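Local coordinates for protein glycoside Hydrolase Family 43_12 (Metagenome, PDB 7JVH) that probably hydrolyses xylosidic or arabinofuranosidic bonds of plant cell-wall polysaccharides, as glycoside hydrolases of family 43 do, at residues T31-T36 against V561-F566; T444-L449 against P514-V519. All coordinates share one frame; numbering follows the deposited sequence.

Contact 1 (T31-T36 against V561-F566); sequences TNFTYT and VGMGVF
F33 on strand 31-36 meets V561, G562 and M563 on strand 561-566, the two running roughly antiparallel at 154° with their axes 8.9 Å apart at the closest, a spacing bridged by side chains with no hydrogen bond between the segments. The F33 ring does most of this work. Its CG lies anti to the backbone N (chi1 -165°), which sends the ring across the gap, and its far end, CZ, stops 3.9 Å from V561 CG1, while V561 CG2 sits in the ring plane at the edge. One carbon along the ring, F33 CE2 comes within 4.0 Å of G562 CA, a ring carbon against the main chain. The other end of F33 is occupied by the selenomethionine M563, whose bent chain brings CE to 3.7 Å from F33 CB. Its SE lies 5.1 Å from the centroid of the F33 ring, in an oblique Met-aromatic contact. A lighter touch comes from Y35, where CD1 reaches V561 CG1 at 4.2 Å while OH turns to H440 and Q439. With an alanine in place of F33, V561, G562 and M563 would probably lose their common aromatic partner, and the M563 methyl end would be likely to shift. W397 meets F33 edge-to-face, and L461 and T447 add to its surroundings. Buried packing of this kind, between strands of two facing sheets, is what holds together the beta-sandwich of a concanavalin A-like domain, here the C-terminal domain, to which the N-terminal strand 28-37 contributes.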
ATOM      1  N   THR A  31      -8.173 -24.096  -5.059  1.00 53.57           N
ATOM      2  CA  THR A  31      -8.069 -24.881  -3.836  1.00 53.19           C
ATOM      3  C   THR A  31      -6.837 -24.499  -3.003  1.00 58.21           C
ATOM      4  O   THR A  31      -6.772 -24.826  -1.824  1.00 61.49           O
ATOM      5  CB  THR A  31      -8.017 -26.388  -4.166  1.00 57.51           C
ATOM      6  OG1 THR A  31      -8.202 -27.156  -2.986  1.00 82.08           O
ATOM      7  CG2 THR A  31      -6.683 -26.761  -4.750  1.00 55.93           C
ATOM      8  N   ASN A  32      -5.862 -23.841  -3.644  1.00 58.74           N
ATOM      9  CA  ASN A  32      -4.641 -23.367  -3.004  1.00 59.18           C
ATOM     10  C   ASN A  32      -4.066 -22.115  -3.657  1.00 55.67           C
ATOM     11  O   ASN A  32      -4.167 -21.932  -4.869  1.00 56.17           O
ATOM     12  CB  ASN A  32      -3.554 -24.437  -3.045  1.00 54.78           C
ATOM     13  CG  ASN A  32      -2.237 -23.960  -2.445  1.00 65.53           C
ATOM     14  OD1 ASN A  32      -1.261 -23.715  -3.155  1.00 62.07           O
ATOM     15  ND2 ASN A  32      -2.221 -23.795  -1.131  1.00 75.38           N
ATOM     16  N   PHE A  33      -3.449 -21.260  -2.835  1.00 52.17           N
ATOM     17  CA  PHE A  33      -2.471 -20.290  -3.294  1.00 46.83           C
ATOM     18  C   PHE A  33      -1.261 -20.333  -2.360  1.00 44.12           C
ATOM     19  O   PHE A  33      -1.422 -20.306  -1.144  1.00 52.13           O
ATOM     20  CB  PHE A  33      -3.041 -18.856  -3.349  1.00 45.61           C
ATOM     21  CG  PHE A  33      -2.183 -17.916  -4.138  1.00 55.96           C
ATOM     22  CD1 PHE A  33      -1.138 -17.229  -3.549  1.00 54.13           C
ATOM     23  CD2 PHE A  33      -2.408 -17.734  -5.488  1.00 65.36           C
ATOM     24  CE1 PHE A  33      -0.338 -16.365  -4.291  1.00 55.33           C
ATOM     25  CE2 PHE A  33      -1.620 -16.854  -6.244  1.00 64.93           C
ATOM     26  CZ  PHE A  33      -0.579 -16.179  -5.638  1.00 59.83           C
ATOM     27  N   THR A  34      -0.064 -20.386  -2.945  1.00 40.08           N
ATOM     28  CA  THR A  34       1.186 -20.359  -2.197  1.00 51.34           C
ATOM     29  C   THR A  34       2.048 -19.229  -2.714  1.00 46.89           C
ATOM     30  O   THR A  34       2.234 -19.106  -3.921  1.00 44.54           O
ATOM     31  CB  THR A  34       1.977 -21.708  -2.300  1.00 55.01           C
ATOM     32  OG1 THR A  34       1.147 -22.776  -1.832  1.00 62.27           O
ATOM     33  CG2 THR A  34       3.233 -21.677  -1.482  1.00 49.94           C
ATOM     34  N   TYR A  35       2.556 -18.409  -1.788  1.00 36.00           N
ATOM     35  CA  TYR A  35       3.468 -17.316  -2.090  1.00 40.34           C
ATOM     36  C   TYR A  35       4.728 -17.469  -1.240  1.00 42.70           C
ATOM     37  O   TYR A  35       4.637 -17.571  -0.008  1.00 50.85           O
ATOM     38  CB  TYR A  35       2.797 -15.960  -1.814  1.00 34.97           C
ATOM     39  CG  TYR A  35       3.733 -14.766  -1.934  1.00 40.28           C
ATOM     40  CD1 TYR A  35       4.017 -14.201  -3.172  1.00 44.32           C
ATOM     41  CD2 TYR A  35       4.328 -14.207  -0.810  1.00 39.80           C
ATOM     42  CE1 TYR A  35       4.874 -13.121  -3.290  1.00 56.00           C
ATOM     43  CE2 TYR A  35       5.189 -13.124  -0.908  1.00 52.21           C
ATOM     44  CZ  TYR A  35       5.450 -12.572  -2.147  1.00 58.53           C
ATOM     45  OH  TYR A  35       6.305 -11.490  -2.248  1.00 54.11           O
ATOM     46  N   THR A  36       5.890 -17.489  -1.908  1.00 51.28           N
ATOM     47  CA  THR A  36       7.190 -17.656  -1.269  1.00 57.98           C
ATOM     48  C   THR A  36       8.130 -16.530  -1.670  1.00 56.61           C
ATOM     49  O   THR A  36       8.485 -16.409  -2.840  1.00 54.03           O
ATOM     50  CB  THR A  36       7.841 -19.043  -1.609  1.00 50.44           C
ATOM     51  OG1 THR A  36       7.033 -20.096  -1.080  1.00 49.60           O
ATOM     52  CG2 THR A  36       9.258 -19.154  -1.034  1.00 37.33           C
ATOM     53  N   VAL A 561       0.031 -10.293  -7.312  1.00 44.55           N
ATOM     54  CA  VAL A 561      -0.068 -11.625  -7.841  1.00 40.50           C
ATOM     55  C   VAL A 561      -1.340 -12.227  -7.273  1.00 46.71           C
ATOM     56  O   VAL A 561      -1.670 -12.026  -6.112  1.00 51.30           O
ATOM     57  CB  VAL A 561       1.189 -12.478  -7.503  1.00 60.58           C
ATOM     58  CG1 VAL A 561       1.304 -12.745  -6.010  1.00 54.31           C
ATOM     59  CG2 VAL A 561       1.182 -13.789  -8.284  1.00 48.42           C
ATOM     60  N   GLY A 562      -2.080 -12.951  -8.111  1.00 50.13           N
ATOM     61  CA  GLY A 562      -3.325 -13.535  -7.682  1.00 57.74           C
ATOM     62  C   GLY A 562      -3.960 -14.462  -8.709  1.00 46.85           C
ATOM     63  O   GLY A 562      -3.364 -14.762  -9.737  1.00 48.12           O
HETATM   64  N   MSE A 563      -5.183 -14.895  -8.396  1.00 46.54           N
HETATM   65  CA  MSE A 563      -5.952 -15.744  -9.278  1.00 59.10           C
HETATM   66  C   MSE A 563      -7.187 -14.969  -9.740  1.00 70.65           C
HETATM   67  O   MSE A 563      -7.700 -14.112  -9.032  1.00 60.37           O
HETATM   68  CB  MSE A 563      -6.262 -17.078  -8.584  1.00 63.58           C
HETATM   69  CG  MSE A 563      -7.017 -16.989  -7.276  1.00 80.83           C
HETATM   70 SE   MSE A 563      -6.267 -18.081  -5.790  1.00 63.11          SE
HETATM   71  CE  MSE A 563      -5.928 -16.722  -4.429  1.00 61.45           C
ATOM     72  N   GLY A 564      -7.653 -15.263 -10.962  1.00 63.68           N
ATOM     73  CA  GLY A 564      -8.816 -14.595 -11.511  1.00 64.00           C
ATOM     74  C   GLY A 564      -9.537 -15.393 -12.565  1.00 58.66           C
ATOM     75  O   GLY A 564      -9.033 -16.399 -13.033  1.00 61.06           O
ATOM     76  N   VAL A 565     -10.725 -14.909 -12.942  1.00 49.37           N
ATOM     77  CA  VAL A 565     -11.593 -15.542 -13.922  1.00 56.20           C
ATOM     78  C   VAL A 565     -12.184 -14.479 -14.857  1.00 61.96           C
ATOM     79  O   VAL A 565     -12.487 -13.359 -14.426  1.00 62.02           O
ATOM     80  CB  VAL A 565     -12.710 -16.350 -13.238  1.00 56.80           C
ATOM     81  CG1 VAL A 565     -12.110 -17.502 -12.447  1.00 56.70           C
ATOM     82  CG2 VAL A 565     -13.520 -15.471 -12.319  1.00 61.32           C
ATOM     83  N   PHE A 566     -12.325 -14.842 -16.136  1.00 51.57           N
ATOM     84  CA  PHE A 566     -12.706 -13.922 -17.198  1.00 55.83           C
ATOM     85  C   PHE A 566     -13.594 -14.619 -18.230  1.00 66.17           C
ATOM     86  O   PHE A 566     -13.769 -15.836 -18.165  1.00 59.81           O
ATOM     87  CB  PHE A 566     -11.462 -13.393 -17.900  1.00 51.96           C
ATOM     88  CG  PHE A 566     -10.485 -12.744 -16.989  1.00 53.93           C
ATOM     89  CD1 PHE A 566     -10.715 -11.461 -16.515  1.00 56.41           C
ATOM     90  CD2 PHE A 566      -9.339 -13.411 -16.590  1.00 52.15           C
ATOM     91  CE1 PHE A 566      -9.813 -10.841 -15.660  1.00 52.49           C
ATOM     92  CE2 PHE A 566      -8.430 -12.813 -15.727  1.00 52.70           C
ATOM     93  CZ  PHE A 566      -8.654 -11.516 -15.284  1.00 65.72           C
TER

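Contact 2 (T444-L449 against P514-V519); sequences TAQTTL and PITLGV
The Q446 carboxamide, the one flat side-chain group here, lays one face, at its NE2 end, over the T516 methyl, with Q446 NE2 3.5 Å from T516 CG2; this is packing of an amide against a methyl and not a hydrogen bond. Q446, T448 and T516 share one face of the paired strands, and A445, T447, L449, I515, L517 and V519 the other. On the first face T448 and T516 form a non-hydrogen-bonded antiparallel pair, and their hydroxyls meet across it, OG1 to OG1, at 2.6 Å. Both threonines hold OG1 anti to the carbonyl carbon (chi1 -58° for T448 and -76° for T516), which leaves each hydroxyl leaning to the neighbouring strand. The opposite face is apolar in the main. L449 and I515 run alongside each other, L449 CD2 reaching I515 CG2 at 3.7 Å before passing to L517 CG at 4.1 Å. Nearer the other end, A445 CB and V519 CG1 are in looser touch. Six backbone bonds stitch the strands together in three reciprocal pairs, A445 with V519, T447 with L517 and L449 with I515; T447 N to L517 O spans 2.8 Å. Between the pairs the backbones lie close enough for CA-H...O contacts, such as Q446 CA to L517 O at 3.1 Å, and G518 opposite Q446 adds no side chain of its own. T447 OG1 has its polar partner in N32 O. Strand 444-449 has strand 28-37 on its other side, while strand 515-519 continues the antiparallel sheet to strand 525-531; the buried face packs on strand 458-464 of the second sheet, with L449 on A459 and V519 on L461 and C463.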
ATOM      1  N   THR A 444       8.285 -16.659  -5.852  1.00 55.31           N
ATOM      2  CA  THR A 444       7.788 -17.831  -6.523  1.00 53.90           C
ATOM      3  C   THR A 444       6.423 -18.047  -5.919  1.00 53.37           C
ATOM      4  O   THR A 444       6.262 -17.993  -4.707  1.00 56.10           O
ATOM      5  CB  THR A 444       8.687 -19.075  -6.283  1.00 58.68           C
ATOM      6  OG1 THR A 444      10.001 -18.816  -6.782  1.00 64.15           O
ATOM      7  CG2 THR A 444       8.135 -20.311  -6.978  1.00 36.50           C
ATOM      8  N   ALA A 445       5.429 -18.267  -6.785  1.00 57.60           N
ATOM      9  CA  ALA A 445       4.059 -18.458  -6.362  1.00 45.22           C
ATOM     10  C   ALA A 445       3.429 -19.509  -7.235  1.00 58.97           C
ATOM     11  O   ALA A 445       3.844 -19.705  -8.384  1.00 50.08           O
ATOM     12  CB  ALA A 445       3.306 -17.137  -6.477  1.00 53.44           C
ATOM     13  N   GLN A 446       2.425 -20.190  -6.683  1.00 49.61           N
ATOM     14  CA  GLN A 446       1.604 -21.098  -7.454  1.00 51.67           C
ATOM     15  C   GLN A 446       0.179 -21.175  -6.930  1.00 49.57           C
ATOM     16  O   GLN A 446      -0.078 -20.901  -5.762  1.00 50.42           O
ATOM     17  CB  GLN A 446       2.224 -22.486  -7.440  1.00 59.32           C
ATOM     18  CG  GLN A 446       2.565 -22.980  -6.052  1.00 64.37           C
ATOM     19  CD  GLN A 446       2.634 -24.480  -5.990  1.00 67.44           C
ATOM     20  OE1 GLN A 446       3.713 -25.054  -5.961  1.00 72.73           O
ATOM     21  NE2 GLN A 446       1.475 -25.119  -5.966  1.00 68.20           N
ATOM     22  N   THR A 447      -0.747 -21.549  -7.814  1.00 50.76           N
ATOM     23  CA  THR A 447      -2.140 -21.754  -7.456  1.00 49.53           C
ATOM     24  C   THR A 447      -2.622 -23.055  -8.081  1.00 54.49           C
ATOM     25  O   THR A 447      -2.140 -23.471  -9.132  1.00 56.48           O
ATOM     26  CB  THR A 447      -3.030 -20.553  -7.895  1.00 50.52           C
ATOM     27  OG1 THR A 447      -4.311 -20.658  -7.268  1.00 60.82           O
ATOM     28  CG2 THR A 447      -3.208 -20.491  -9.419  1.00 38.37           C
ATOM     29  N   THR A 448      -3.576 -23.696  -7.407  1.00 49.14           N
ATOM     30  CA  THR A 448      -4.146 -24.971  -7.819  1.00 49.34           C
ATOM     31  C   THR A 448      -5.641 -24.772  -7.953  1.00 59.40           C
ATOM     32  O   THR A 448      -6.282 -24.238  -7.046  1.00 63.41           O
ATOM     33  CB  THR A 448      -3.840 -26.081  -6.792  1.00 48.30           C
ATOM     34  OG1 THR A 448      -2.429 -26.191  -6.651  1.00 56.13           O
ATOM     35  CG2 THR A 448      -4.382 -27.414  -7.235  1.00 47.53           C
ATOM     36  N   LEU A 449      -6.187 -25.202  -9.091  1.00 62.36           N
ATOM     37  CA  LEU A 449      -7.572 -24.911  -9.431  1.00 70.85           C
ATOM     38  C   LEU A 449      -8.243 -26.098 -10.091  1.00 66.69           C
ATOM     39  O   LEU A 449      -7.610 -26.870 -10.804  1.00 72.95           O
ATOM     40  CB  LEU A 449      -7.705 -23.635 -10.300  1.00 63.62           C
ATOM     41  CG  LEU A 449      -7.323 -23.687 -11.785  1.00 58.81           C
ATOM     42  CD1 LEU A 449      -8.206 -22.819 -12.652  1.00 57.93           C
ATOM     43  CD2 LEU A 449      -5.869 -23.289 -11.957  1.00 53.72           C
ATOM     44  N   PRO A 514      -7.514 -31.536 -11.169  1.00 74.13           N
ATOM     45  CA  PRO A 514      -7.052 -30.180 -10.856  1.00 69.40           C
ATOM     46  C   PRO A 514      -5.738 -29.892 -11.581  1.00 60.52           C
ATOM     47  O   PRO A 514      -5.009 -30.834 -11.948  1.00 55.49           O
ATOM     48  CB  PRO A 514      -6.835 -30.238  -9.326  1.00 66.68           C
ATOM     49  CG  PRO A 514      -7.678 -31.365  -8.855  1.00 61.05           C
ATOM     50  CD  PRO A 514      -7.667 -32.372  -9.965  1.00 66.81           C
ATOM     51  N   ILE A 515      -5.439 -28.608 -11.775  1.00 45.87           N
ATOM     52  CA  ILE A 515      -4.195 -28.175 -12.401  1.00 51.98           C
ATOM     53  C   ILE A 515      -3.546 -27.102 -11.532  1.00 61.06           C
ATOM     54  O   ILE A 515      -4.247 -26.321 -10.880  1.00 67.58           O
ATOM     55  CB  ILE A 515      -4.439 -27.660 -13.840  1.00 53.06           C
ATOM     56  CG1 ILE A 515      -3.113 -27.351 -14.549  1.00 47.20           C
ATOM     57  CG2 ILE A 515      -5.342 -26.427 -13.849  1.00 47.31           C
ATOM     58  CD1 ILE A 515      -3.293 -27.001 -16.013  1.00 42.08           C
ATOM     59  N   THR A 516      -2.211 -27.080 -11.515  1.00 51.99           N
ATOM     60  CA  THR A 516      -1.472 -26.066 -10.780  1.00 46.07           C
ATOM     61  C   THR A 516      -0.788 -25.139 -11.782  1.00 51.30           C
ATOM     62  O   THR A 516      -0.174 -25.619 -12.746  1.00 53.83           O
ATOM     63  CB  THR A 516      -0.450 -26.689  -9.779  1.00 52.46           C
ATOM     64  OG1 THR A 516      -1.148 -27.188  -8.640  1.00 41.08           O
ATOM     65  CG2 THR A 516       0.558 -25.666  -9.300  1.00 38.34           C
ATOM     66  N   LEU A 517      -0.922 -23.824 -11.559  1.00 43.57           N
ATOM     67  CA  LEU A 517      -0.208 -22.830 -12.335  1.00 42.35           C
ATOM     68  C   LEU A 517       0.795 -22.142 -11.425  1.00 49.17           C
ATOM     69  O   LEU A 517       0.531 -21.951 -10.237  1.00 50.25           O
ATOM     70  CB  LEU A 517      -1.182 -21.809 -12.940  1.00 44.67           C
ATOM     71  CG  LEU A 517      -2.333 -22.376 -13.783  1.00 56.64           C
ATOM     72  CD1 LEU A 517      -3.166 -21.213 -14.331  1.00 57.65           C
ATOM     73  CD2 LEU A 517      -1.832 -23.298 -14.896  1.00 47.12           C
ATOM     74  N   GLY A 518       1.947 -21.773 -11.989  1.00 48.43           N
ATOM     75  CA  GLY A 518       3.035 -21.200 -11.228  1.00 40.50           C
ATOM     76  C   GLY A 518       3.731 -20.084 -11.979  1.00 55.05           C
ATOM     77  O   GLY A 518       3.738 -20.085 -13.225  1.00 54.89           O
ATOM     78  N   VAL A 519       4.285 -19.123 -11.222  1.00 38.06           N
ATOM     79  CA  VAL A 519       5.130 -18.086 -11.761  1.00 36.38           C
ATOM     80  C   VAL A 519       6.260 -17.854 -10.783  1.00 44.58           C
ATOM     81  O   VAL A 519       6.071 -17.945  -9.561  1.00 48.11           O
ATOM     82  CB  VAL A 519       4.335 -16.747 -12.029  1.00 45.57           C
ATOM     83  CG1 VAL A 519       3.836 -16.112 -10.740  1.00 37.17           C
ATOM     84  CG2 VAL A 519       5.183 -15.739 -12.799  1.00 39.50           C
TER

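Contact 1 and contact 2 have centres about 7 Å apart and show the two ways a beta-sandwich is built: contact 1 runs from sheet to sheet, contact 2 from strand to strand within one sheet. Strands 28-37 and 442-451 are neighbours in that sheet, and the segments touch directly, T31 N lying 2.7 Å from T448 O beside a classic bulge at T31 and N32. In chain order 31-36 comes first, then 444-449 and 514-519, and 561-566 last, so contact 2 falls between the halves of contact 1. Strand 28-37, near the start of the chain, is paired in one sheet with strands from the C-terminal part, tying both ends of the chain into one domain.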